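Local coordinates for protein A197 (Sulfolobus turreted icosahedral virus, PDB 2C0N) that probably acts as a glycosyltransferase of the virus, transferring sugar units with a domain of the GT-A fold, at residues 4-9 / 45-50; 129-134 / 156-161; 179-182 / 186-189. One frame throughout, in Å; residues are numbered along the deposited sequence.

Contact 1: 4-9 / 45-50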
ATOM      1  N   LEU A   4       3.778  -8.146  15.303  1.00 16.96           N
ATOM      2  CA  LEU A   4       2.713  -7.933  14.366  1.00 16.12           C
ATOM      3  C   LEU A   4       2.323  -6.457  14.411  1.00 16.32           C
ATOM      4  O   LEU A   4       1.876  -5.931  15.458  1.00 15.26           O
ATOM      5  CB  LEU A   4       1.512  -8.805  14.697  1.00 15.35           C
ATOM      6  CG  LEU A   4       0.388  -8.854  13.663  1.00 15.52           C
ATOM      7  CD1 LEU A   4       0.934  -9.188  12.294  1.00 16.50           C
ATOM      8  CD2 LEU A   4      -0.613  -9.872  14.077  1.00 15.69           C
ATOM      9  N   PHE A   5       2.516  -5.795  13.270  1.00 15.85           N
ATOM     10  CA  PHE A   5       2.177  -4.383  13.131  1.00 15.38           C
ATOM     11  C   PHE A   5       0.694  -4.190  12.791  1.00 15.40           C
ATOM     12  O   PHE A   5       0.188  -4.791  11.879  1.00 17.27           O
ATOM     13  CB  PHE A   5       3.029  -3.720  12.050  1.00 15.55           C
ATOM     14  CG  PHE A   5       4.419  -3.424  12.491  1.00 14.56           C
ATOM     15  CD1 PHE A   5       5.335  -4.456  12.645  1.00 16.97           C
ATOM     16  CD2 PHE A   5       4.822  -2.138  12.769  1.00 15.43           C
ATOM     17  CE1 PHE A   5       6.621  -4.194  13.073  1.00 16.08           C
ATOM     18  CE2 PHE A   5       6.102  -1.862  13.199  1.00 13.86           C
ATOM     19  CZ  PHE A   5       7.008  -2.914  13.337  1.00 14.27           C
ATOM     20  N   PHE A   6       0.027  -3.305  13.505  1.00 15.05           N
ATOM     21  CA  PHE A   6      -1.349  -2.960  13.191  1.00 15.57           C
ATOM     22  C   PHE A   6      -1.342  -1.502  12.806  1.00 15.70           C
ATOM     23  O   PHE A   6      -0.893  -0.647  13.578  1.00 15.28           O
ATOM     24  CB  PHE A   6      -2.263  -3.215  14.376  1.00 15.91           C
ATOM     25  CG  PHE A   6      -2.549  -4.683  14.613  1.00 15.82           C
ATOM     26  CD1 PHE A   6      -1.660  -5.460  15.306  1.00 16.72           C
ATOM     27  CD2 PHE A   6      -3.681  -5.273  14.081  1.00 18.89           C
ATOM     28  CE1 PHE A   6      -1.894  -6.814  15.497  1.00 15.26           C
ATOM     29  CE2 PHE A   6      -3.930  -6.614  14.262  1.00 16.25           C
ATOM     30  CZ  PHE A   6      -3.052  -7.381  14.962  1.00 15.30           C
ATOM     31  N   ILE A   7      -1.822  -1.234  11.597  1.00 16.34           N
ATOM     32  CA  ILE A   7      -1.761   0.077  11.001  1.00 16.67           C
ATOM     33  C   ILE A   7      -3.189   0.596  10.772  1.00 15.54           C
ATOM     34  O   ILE A   7      -3.831   0.174   9.827  1.00 14.95           O
ATOM     35  CB  ILE A   7      -0.964   0.017   9.677  1.00 17.77           C
ATOM     36  CG1 ILE A   7       0.474  -0.474   9.937  1.00 19.44           C
ATOM     37  CG2 ILE A   7      -1.078   1.407   8.955  1.00 18.73           C
ATOM     38  CD1 ILE A   7       1.229  -1.039   8.690  1.00 20.32           C
ATOM     39  N   PRO A   8      -3.692   1.509  11.635  1.00 16.84           N
ATOM     40  CA  PRO A   8      -5.029   2.097  11.443  1.00 17.85           C
ATOM     41  C   PRO A   8      -5.003   2.948  10.187  1.00 19.08           C
ATOM     42  O   PRO A   8      -4.129   3.803  10.071  1.00 20.70           O
ATOM     43  CB  PRO A   8      -5.209   2.982  12.685  1.00 18.48           C
ATOM     44  CG  PRO A   8      -4.200   2.583  13.618  1.00 18.32           C
ATOM     45  CD  PRO A   8      -3.075   1.965  12.883  1.00 18.64           C
ATOM     46  N   SER A   9      -5.852   2.662   9.226  1.00 18.58           N
ATOM     47  CA  SER A   9      -5.887   3.504   8.025  1.00 17.63           C
ATOM     48  C   SER A   9      -7.234   4.126   7.779  1.00 17.84           C
ATOM     49  O   SER A   9      -8.217   3.763   8.432  1.00 18.66           O
ATOM     50  CB  SER A   9      -5.453   2.689   6.815  1.00 17.80           C
ATOM     51  OG  SER A   9      -6.550   2.037   6.283  1.00 19.65           O
ATOM     52  N   LEU A  45      -6.333  -5.281  18.944  1.00 16.72           N
ATOM     53  CA  LEU A  45      -6.153  -6.060  20.191  1.00 17.04           C
ATOM     54  C   LEU A  45      -6.840  -7.433  20.158  1.00 17.11           C
ATOM     55  O   LEU A  45      -6.249  -8.441  20.496  1.00 18.44           O
ATOM     56  CB  LEU A  45      -6.661  -5.272  21.393  1.00 16.96           C
ATOM     57  CG  LEU A  45      -6.460  -5.905  22.770  1.00 17.86           C
ATOM     58  CD1 LEU A  45      -4.991  -6.303  23.005  1.00 17.22           C
ATOM     59  CD2 LEU A  45      -6.960  -4.981  23.885  1.00 18.69           C
ATOM     60  N   ASP A  46      -8.093  -7.471  19.732  1.00 17.20           N
ATOM     61  CA  ASP A  46      -8.805  -8.741  19.589  1.00 18.66           C
ATOM     62  C   ASP A  46      -8.138  -9.732  18.640  1.00 18.34           C
ATOM     63  O   ASP A  46      -8.070 -10.928  18.927  1.00 18.57           O
ATOM     64  CB  ASP A  46     -10.211  -8.488  19.092  1.00 18.67           C
ATOM     65  CG  ASP A  46     -11.100  -7.903  20.148  1.00 22.23           C
ATOM     66  OD1 ASP A  46     -10.725  -7.919  21.329  1.00 24.89           O
ATOM     67  OD2 ASP A  46     -12.196  -7.424  19.771  1.00 30.13           O
HETATM   68  N   MSE A  47      -7.738  -9.256  17.476  1.00 18.53           N
HETATM   69  CA  MSE A  47      -7.050 -10.101  16.515  1.00 19.31           C
HETATM   70  C   MSE A  47      -5.685 -10.558  17.082  1.00 18.74           C
HETATM   71  O   MSE A  47      -5.363 -11.733  17.064  1.00 17.75           O
HETATM   72  CB  MSE A  47      -6.839  -9.360  15.205  1.00 19.43           C
HETATM   73  CG  MSE A  47      -8.146  -9.108  14.393  1.00 20.85           C
HETATM   74 SE   MSE A  47      -7.727  -8.052  12.813  1.00 29.30          SE
HETATM   75  CE  MSE A  47      -6.596  -9.408  11.917  1.00 24.29           C
ATOM     76  N   PHE A  48      -4.921  -9.613  17.610  1.00 18.21           N
ATOM     77  CA  PHE A  48      -3.592  -9.924  18.155  1.00 17.80           C
ATOM     78  C   PHE A  48      -3.632 -11.009  19.198  1.00 18.69           C
ATOM     79  O   PHE A  48      -2.820 -11.947  19.150  1.00 18.16           O
ATOM     80  CB  PHE A  48      -2.951  -8.676  18.748  1.00 18.30           C
ATOM     81  CG  PHE A  48      -1.682  -8.961  19.465  1.00 15.74           C
ATOM     82  CD1 PHE A  48      -0.511  -9.170  18.763  1.00 16.68           C
ATOM     83  CD2 PHE A  48      -1.661  -9.067  20.844  1.00 15.36           C
ATOM     84  CE1 PHE A  48       0.680  -9.483  19.444  1.00 18.01           C
ATOM     85  CE2 PHE A  48      -0.467  -9.350  21.523  1.00 15.85           C
ATOM     86  CZ  PHE A  48       0.685  -9.573  20.832  1.00 15.07           C
ATOM     87  N   LEU A  49      -4.558 -10.895  20.147  1.00 18.85           N
ATOM     88  CA  LEU A  49      -4.604 -11.837  21.270  1.00 19.83           C
ATOM     89  C   LEU A  49      -4.838 -13.270  20.788  1.00 20.14           C
ATOM     90  O   LEU A  49      -4.360 -14.214  21.400  1.00 19.81           O
ATOM     91  CB  LEU A  49      -5.649 -11.431  22.309  1.00 18.99           C
ATOM     92  CG  LEU A  49      -5.278 -10.166  23.104  1.00 20.04           C
ATOM     93  CD1 LEU A  49      -6.456  -9.620  23.866  1.00 21.86           C
ATOM     94  CD2 LEU A  49      -4.109 -10.426  24.041  1.00 19.90           C
ATOM     95  N   GLU A  50      -5.583 -13.431  19.702  1.00 21.46           N
ATOM     96  CA  GLU A  50      -5.803 -14.775  19.148  1.00 23.14           C
ATOM     97  C   GLU A  50      -4.597 -15.309  18.372  1.00 23.22           C
ATOM     98  O   GLU A  50      -4.443 -16.530  18.241  1.00 22.86           O
ATOM     99  CB  GLU A  50      -7.068 -14.814  18.275  1.00 24.01           C
ATOM    100  CG  GLU A  50      -8.348 -14.467  19.041  1.00 26.39           C
ATOM    101  CD  GLU A  50      -8.670 -15.449  20.155  1.00 30.41           C
ATOM    102  OE1 GLU A  50      -9.549 -16.328  19.967  1.00 34.02           O
ATOM    103  OE2 GLU A  50      -8.042 -15.361  21.232  1.00 34.16           O
TER
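F6 of strand 3-8 meets M47 and F48 of helix 37-50 where this helix lies against the parallel part of the central sheet, within a beta-alpha-beta crossover that runs from strand 28-31 to strand 56-60 and passes strand 3-8 on the way. F6 leaves the strand toward the helix, and the far end of its ring reaches it. On one side CE1 comes to 3.9 Å from F48 CB, and on the other CE2 lies 4.1 Å from M47 CB. Between them CZ approaches the backbone, 3.9 Å from F48 N. The ring thus rests on the stems of two consecutive helical residues, and it meets the two CB atoms obliquely. With CG anti to its backbone N (chi1 173°), F48 keeps CB facing F6 and sets its ring crosswise, the two side chains meeting at about a right angle; the F48 ring also packs on L57, and R125 adds a cation-pi contact. M47, a selenomethionine, bends at chi3 (65°) and packs on V29. L4, two residues before F6, also points at the helix without close contact. A44, L57 and F59 also pack on F6; the side chains that meet are apolar. R125 also hydrogen-bonds through its guanidinium nitrogens to the carbonyl oxygens of F48 and L49. Such apolar packing of a crossover helix over the first strand belongs to the Rossmann-like half of the GT-A glycosyltransferase fold.

Contact 2: 129-134 / 156-161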
ATOM      1  N   GLU A 129      -2.510  -9.342  27.754  1.00 19.81           N
ATOM      2  CA  GLU A 129      -3.310 -10.482  28.213  1.00 21.59           C
ATOM      3  C   GLU A 129      -3.863 -10.291  29.609  1.00 22.36           C
ATOM      4  O   GLU A 129      -4.710 -11.071  30.060  1.00 23.08           O
ATOM      5  CB  GLU A 129      -2.469 -11.758  28.137  1.00 21.92           C
ATOM      6  CG  GLU A 129      -2.313 -12.169  26.698  1.00 22.66           C
ATOM      7  CD  GLU A 129      -1.683 -13.512  26.526  1.00 22.89           C
ATOM      8  OE1 GLU A 129      -0.969 -13.946  27.451  1.00 20.43           O
ATOM      9  OE2 GLU A 129      -1.911 -14.103  25.453  1.00 20.66           O
ATOM     10  N   LYS A 130      -3.376  -9.273  30.296  1.00 23.36           N
ATOM     11  CA  LYS A 130      -3.782  -9.004  31.680  1.00 25.30           C
ATOM     12  C   LYS A 130      -4.792  -7.871  31.769  1.00 25.69           C
ATOM     13  O   LYS A 130      -5.519  -7.770  32.749  1.00 25.78           O
ATOM     14  CB  LYS A 130      -2.567  -8.629  32.514  1.00 25.42           C
ATOM     15  CG  LYS A 130      -1.572  -9.754  32.738  1.00 28.32           C
ATOM     16  CD  LYS A 130      -0.343  -9.222  33.486  1.00 30.80           C
ATOM     17  CE  LYS A 130       0.541 -10.334  34.053  1.00 32.27           C
ATOM     18  NZ  LYS A 130       1.340  -9.884  35.247  1.00 34.25           N
ATOM     19  N   ILE A 131      -4.824  -7.000  30.763  1.00 26.44           N
ATOM     20  CA  ILE A 131      -5.547  -5.739  30.926  1.00 26.80           C
ATOM     21  C   ILE A 131      -7.042  -5.997  30.825  1.00 26.70           C
ATOM     22  O   ILE A 131      -7.487  -6.992  30.250  1.00 26.38           O
ATOM     23  CB  ILE A 131      -5.124  -4.632  29.953  1.00 27.26           C
ATOM     24  CG1 ILE A 131      -5.314  -5.080  28.517  1.00 28.89           C
ATOM     25  CG2 ILE A 131      -3.664  -4.160  30.288  1.00 27.85           C
ATOM     26  CD1 ILE A 131      -4.864  -4.063  27.490  1.00 31.61           C
ATOM     27  N   LYS A 132      -7.803  -5.098  31.411  1.00 26.44           N
ATOM     28  CA  LYS A 132      -9.248  -5.198  31.296  1.00 26.75           C
ATOM     29  C   LYS A 132      -9.607  -4.824  29.861  1.00 27.04           C
ATOM     30  O   LYS A 132      -9.026  -3.870  29.297  1.00 25.66           O
ATOM     31  CB  LYS A 132      -9.919  -4.366  32.393  1.00 26.77           C
ATOM     32  CG  LYS A 132      -9.864  -5.094  33.747  1.00 26.56           C
ATOM     33  CD  LYS A 132     -10.847  -4.575  34.764  1.00 26.91           C
ATOM     34  CE  LYS A 132     -10.992  -5.541  35.942  1.00 27.15           C
ATOM     35  NZ  LYS A 132     -12.202  -5.272  36.763  1.00 25.92           N
ATOM     36  N   ARG A 133     -10.482  -5.653  29.254  1.00 27.32           N
ATOM     37  CA  ARG A 133     -10.994  -5.459  27.890  1.00 27.80           C
ATOM     38  C   ARG A 133     -12.480  -5.143  27.909  1.00 27.54           C
ATOM     39  O   ARG A 133     -13.240  -5.775  28.667  1.00 28.40           O
ATOM     40  CB  ARG A 133     -10.765  -6.703  27.022  1.00 28.29           C
ATOM     41  CG  ARG A 133      -9.451  -6.703  26.239  1.00 29.53           C
ATOM     42  CD  ARG A 133      -9.560  -7.555  24.938  1.00 30.97           C
ATOM     43  NE  ARG A 133      -9.367  -8.980  25.199  1.00 34.33           N
ATOM     44  CZ  ARG A 133      -9.725  -9.984  24.389  1.00 34.74           C
ATOM     45  NH1 ARG A 133     -10.299  -9.764  23.208  1.00 35.03           N
ATOM     46  NH2 ARG A 133      -9.495 -11.235  24.776  1.00 34.79           N
ATOM     47  N   PRO A 134     -12.927  -4.196  27.060  1.00 27.56           N
ATOM     48  CA  PRO A 134     -12.181  -3.519  25.978  1.00 27.54           C
ATOM     49  C   PRO A 134     -11.233  -2.401  26.498  1.00 27.38           C
ATOM     50  O   PRO A 134     -11.543  -1.751  27.508  1.00 27.85           O
ATOM     51  CB  PRO A 134     -13.296  -2.954  25.075  1.00 27.31           C
ATOM     52  CG  PRO A 134     -14.602  -3.148  25.829  1.00 27.80           C
ATOM     53  CD  PRO A 134     -14.291  -3.658  27.194  1.00 27.72           C
ATOM     54  N   SER A 156      -3.566   6.281  30.923  1.00 18.66           N
ATOM     55  CA  SER A 156      -4.052   6.751  32.230  1.00 19.56           C
ATOM     56  C   SER A 156      -4.787   5.641  32.966  1.00 19.77           C
ATOM     57  O   SER A 156      -4.765   5.568  34.206  1.00 19.08           O
ATOM     58  CB  SER A 156      -4.984   7.953  32.067  1.00 19.74           C
ATOM     59  OG  SER A 156      -4.274   9.041  31.512  1.00 21.79           O
ATOM     60  N   THR A 157      -5.458   4.790  32.197  1.00 19.48           N
ATOM     61  CA  THR A 157      -6.306   3.760  32.759  1.00 19.93           C
ATOM     62  C   THR A 157      -5.518   2.522  33.111  1.00 20.20           C
ATOM     63  O   THR A 157      -5.698   1.961  34.182  1.00 19.08           O
ATOM     64  CB  THR A 157      -7.420   3.361  31.772  1.00 19.93           C
ATOM     65  OG1 THR A 157      -8.179   4.529  31.428  1.00 20.45           O
ATOM     66  CG2 THR A 157      -8.353   2.320  32.391  1.00 21.08           C
ATOM     67  N   HIS A 158      -4.657   2.090  32.194  1.00 20.04           N
ATOM     68  CA  HIS A 158      -3.962   0.797  32.330  1.00 20.83           C
ATOM     69  C   HIS A 158      -2.542   0.896  32.865  1.00 20.44           C
ATOM     70  O   HIS A 158      -1.970  -0.109  33.254  1.00 20.63           O
ATOM     71  CB  HIS A 158      -4.006   0.073  30.997  1.00 21.15           C
ATOM     72  CG  HIS A 158      -5.398  -0.081  30.481  1.00 22.56           C
ATOM     73  ND1 HIS A 158      -5.830   0.491  29.304  1.00 26.11           N
ATOM     74  CD2 HIS A 158      -6.473  -0.688  31.024  1.00 22.70           C
ATOM     75  CE1 HIS A 158      -7.107   0.205  29.129  1.00 25.56           C
ATOM     76  NE2 HIS A 158      -7.523  -0.503  30.162  1.00 27.05           N
ATOM     77  N   LYS A 159      -1.993   2.109  32.898  1.00 20.25           N
ATOM     78  CA  LYS A 159      -0.711   2.406  33.571  1.00 19.87           C
ATOM     79  C   LYS A 159       0.411   1.391  33.260  1.00 19.35           C
ATOM     80  O   LYS A 159       1.053   0.847  34.162  1.00 18.02           O
ATOM     81  CB  LYS A 159      -0.903   2.579  35.092  1.00 20.41           C
ATOM     82  CG  LYS A 159      -1.996   3.610  35.437  1.00 21.80           C
ATOM     83  CD  LYS A 159      -2.377   3.639  36.891  1.00 23.73           C
ATOM     84  CE  LYS A 159      -1.493   4.580  37.720  1.00 24.97           C
ATOM     85  NZ  LYS A 159      -1.898   4.535  39.177  1.00 27.58           N
ATOM     86  N   PRO A 160       0.659   1.150  31.973  1.00 18.17           N
ATOM     87  CA  PRO A 160       1.768   0.286  31.600  1.00 17.87           C
ATOM     88  C   PRO A 160       3.106   0.896  32.012  1.00 17.86           C
ATOM     89  O   PRO A 160       3.259   2.127  32.054  1.00 18.38           O
ATOM     90  CB  PRO A 160       1.653   0.219  30.064  1.00 16.88           C
ATOM     91  CG  PRO A 160       0.896   1.441  29.706  1.00 18.65           C
ATOM     92  CD  PRO A 160      -0.066   1.656  30.787  1.00 18.01           C
ATOM     93  N   ARG A 161       4.060   0.053  32.349  1.00 17.74           N
ATOM     94  CA  ARG A 161       5.419   0.542  32.544  1.00 17.69           C
ATOM     95  C   ARG A 161       5.965   0.819  31.145  1.00 17.31           C
ATOM     96  O   ARG A 161       6.055  -0.082  30.311  1.00 15.38           O
ATOM     97  CB  ARG A 161       6.209  -0.466  33.353  1.00 18.49           C
ATOM     98  CG  ARG A 161       5.603  -0.517  34.783  1.00 20.80           C
ATOM     99  CD  ARG A 161       6.372  -1.202  35.799  1.00 27.59           C
ATOM    100  NE  ARG A 161       6.832  -2.526  35.385  1.00 32.50           N
ATOM    101  CZ  ARG A 161       6.948  -3.579  36.190  1.00 30.06           C
ATOM    102  NH1 ARG A 161       6.593  -3.516  37.474  1.00 30.62           N
ATOM    103  NH2 ARG A 161       7.404  -4.714  35.688  1.00 30.41           N
TER
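The imidazole of H158 projects from the last turn of helix 150-158 toward the loop 129-134, with I131 and the backbone of K132 facing it. Both partners approach the ring obliquely. I131 comes with the root of its side chain: CB lies 4.3 Å from H158 CD2, and its methyl CG2 is equally near H158 CB, at 4.3 Å. Next to it the K132 carbonyl faces the far nitrogen, with O 3.8 Å from H158 NE2, a polar approach too long to count as a hydrogen bond. The K132 side chain sets off alongside the contact, and its ammonium end leads away. In H158, CG stands anti to the carbonyl carbon (chi1 -55°), which carries the ring out to the loop; one ring face is covered by CG2 of the preceding T157, 3.7 Å above the plane and offset toward the rim. The contact joins the end of helix 150-158 to the connection that follows helix 125-128, on the surface of the GT-A domain. The helix stops at H158, and K159 turns the chain away with a positive phi of 46°. Beyond it P160 packs on F127, F154 and F155. F127 and A135 add to the packing on H158, and the ring of F154, one turn earlier, meets the imidazole with the planes at about 60°.

Contact 3: 179-182 / 186-189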
ATOM      1  N   ALA A 179       7.009  15.293   4.795  1.00 15.04           N
ATOM      2  CA  ALA A 179       6.967  14.841   6.172  1.00 14.24           C
ATOM      3  C   ALA A 179       7.769  15.710   7.118  1.00 14.32           C
ATOM      4  O   ALA A 179       8.756  16.382   6.758  1.00 14.59           O
ATOM      5  CB  ALA A 179       7.485  13.440   6.257  1.00 13.96           C
ATOM      6  N   LEU A 180       7.325  15.672   8.361  1.00 15.64           N
ATOM      7  CA  LEU A 180       8.098  16.207   9.481  1.00 16.23           C
ATOM      8  C   LEU A 180       9.087  15.176   9.916  1.00 14.79           C
ATOM      9  O   LEU A 180       8.721  14.071  10.266  1.00 14.20           O
ATOM     10  CB  LEU A 180       7.187  16.531  10.661  1.00 17.16           C
ATOM     11  CG  LEU A 180       6.336  17.780  10.541  1.00 20.83           C
ATOM     12  CD1 LEU A 180       5.440  17.838  11.768  1.00 21.75           C
ATOM     13  CD2 LEU A 180       7.240  18.995  10.390  1.00 23.58           C
ATOM     14  N   SER A 181      10.361  15.536   9.902  1.00 16.13           N
ATOM     15  CA  SER A 181      11.404  14.632  10.295  1.00 15.85           C
ATOM     16  C   SER A 181      11.611  14.711  11.804  1.00 15.34           C
ATOM     17  O   SER A 181      11.162  15.655  12.462  1.00 15.61           O
ATOM     18  CB  SER A 181      12.713  15.008   9.600  1.00 17.03           C
ATOM     19  OG  SER A 181      13.212  16.174  10.187  1.00 19.98           O
ATOM     20  N   PRO A 182      12.248  13.700  12.381  1.00 14.92           N
ATOM     21  CA  PRO A 182      12.509  13.816  13.826  1.00 15.76           C
ATOM     22  C   PRO A 182      13.415  14.984  14.262  1.00 16.01           C
ATOM     23  O   PRO A 182      13.441  15.315  15.441  1.00 16.23           O
ATOM     24  CB  PRO A 182      13.154  12.464  14.198  1.00 15.44           C
ATOM     25  CG  PRO A 182      13.030  11.596  13.048  1.00 14.29           C
ATOM     26  CD  PRO A 182      12.637  12.390  11.836  1.00 15.75           C
ATOM     27  N   LEU A 186      11.252  19.763   7.555  1.00 18.01           N
ATOM     28  CA  LEU A 186      10.383  19.132   6.564  1.00 17.95           C
ATOM     29  C   LEU A 186      11.241  18.403   5.527  1.00 16.61           C
ATOM     30  O   LEU A 186      12.224  18.966   5.040  1.00 18.02           O
ATOM     31  CB  LEU A 186       9.583  20.228   5.896  1.00 19.02           C
ATOM     32  CG  LEU A 186       8.230  19.989   5.267  1.00 23.62           C
ATOM     33  CD1 LEU A 186       7.240  19.412   6.280  1.00 24.05           C
ATOM     34  CD2 LEU A 186       7.771  21.365   4.742  1.00 23.41           C
ATOM     35  N   ILE A 187      10.883  17.180   5.190  1.00 15.84           N
ATOM     36  CA  ILE A 187      11.625  16.411   4.185  1.00 15.96           C
ATOM     37  C   ILE A 187      10.641  15.995   3.122  1.00 14.83           C
ATOM     38  O   ILE A 187       9.445  16.053   3.340  1.00 15.59           O
ATOM     39  CB  ILE A 187      12.351  15.187   4.798  1.00 16.58           C
ATOM     40  CG1 ILE A 187      11.390  14.187   5.432  1.00 16.14           C
ATOM     41  CG2 ILE A 187      13.376  15.679   5.762  1.00 19.22           C
ATOM     42  CD1 ILE A 187      10.810  13.182   4.459  1.00 20.90           C
ATOM     43  N   LEU A 188      11.153  15.612   1.965  1.00 15.87           N
ATOM     44  CA  LEU A 188      10.339  15.184   0.838  1.00 15.25           C
ATOM     45  C   LEU A 188      10.846  13.819   0.352  1.00 15.39           C
ATOM     46  O   LEU A 188      12.017  13.675   0.062  1.00 15.78           O
ATOM     47  CB  LEU A 188      10.449  16.236  -0.244  1.00 15.09           C
ATOM     48  CG  LEU A 188       9.425  16.323  -1.372  1.00 19.00           C
ATOM     49  CD1 LEU A 188       9.553  17.646  -2.066  1.00 21.47           C
ATOM     50  CD2 LEU A 188       9.779  15.268  -2.355  1.00 21.89           C
ATOM     51  N   GLN A 189       9.947  12.854   0.236  1.00 16.19           N
ATOM     52  CA  GLN A 189      10.252  11.532  -0.251  1.00 17.35           C
ATOM     53  C   GLN A 189       9.347  11.250  -1.430  1.00 18.31           C
ATOM     54  O   GLN A 189       8.156  11.069  -1.253  1.00 17.98           O
ATOM     55  CB  GLN A 189      10.038  10.516   0.888  1.00 18.43           C
ATOM     56  CG  GLN A 189      10.281   9.088   0.483  1.00 21.59           C
ATOM     57  CD  GLN A 189      11.569   8.868  -0.235  1.00 27.90           C
ATOM     58  OE1 GLN A 189      11.621   8.834  -1.486  1.00 30.53           O
ATOM     59  NE2 GLN A 189      12.637   8.679   0.534  1.00 32.85           N
TER
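The flat peptide group that follows A179 is enclosed by L186 and I187. Over one face of its carbonyl sits the L186 methyl CD1, 3.4 Å from A179 O; from the other face, displaced outward past the oxygen, comes I187 CG1, 3.7 Å from A179 O. At the oxygen end I187 N donates a hydrogen bond of 2.8 Å to A179 O, in the carbonyl plane, and a CA-H...O contact from L186 CA (3.2 Å) reaches A179 O as well. This is the antiparallel beta hairpin of strands 178-180 and 186-188, which continues the central sheet beyond strand 162-173. A179 and I187 form its hydrogen-bonded pair. The return bond, A179 N to I187 O, is nearly straight at the hydrogen (168°), although its donor is tilted 24° from the carbonyl plane. L180 and L186 are the non-hydrogen-bonded pair and lie on one face of the sheet, where L180 CD2 touches L186 CD1 at 4.1 Å; Y90 and L94 pack on L180, and I174 on L186. A179 and I187 lie on the opposite face, where both pack against Y171. S181 begins the loop of the hairpin, and its OG bonds to K185 O across that loop. With CG1 held between backbone N and carbonyl carbon (chi1 62°), I187 places CD1 3.8 Å from A179 CB and sends its other branch toward the loop, CG2 lying 4.0 Å from S181 CB.

Contacts 1 and 2 adjoin, their centres 16 Å apart, and helix 37-50 joins them: while M47 and F48 serve the sheet side in contact 1, D46 OD1 forms a salt bridge of 2.7 Å with R133 NH1 of contact 2, and L45 and L49 pack along the same arginine. Contact 3 stands apart on the opposite side of the chain's centre, its nearest atoms about 15 Å from contact 1 and about 22 Å from contact 2. Contacts 1 and 3 still share the central sheet. The nickel ion is bound by H198 and H200, in a C-terminal histidine run that probably is a purification tag, outside all three contacts.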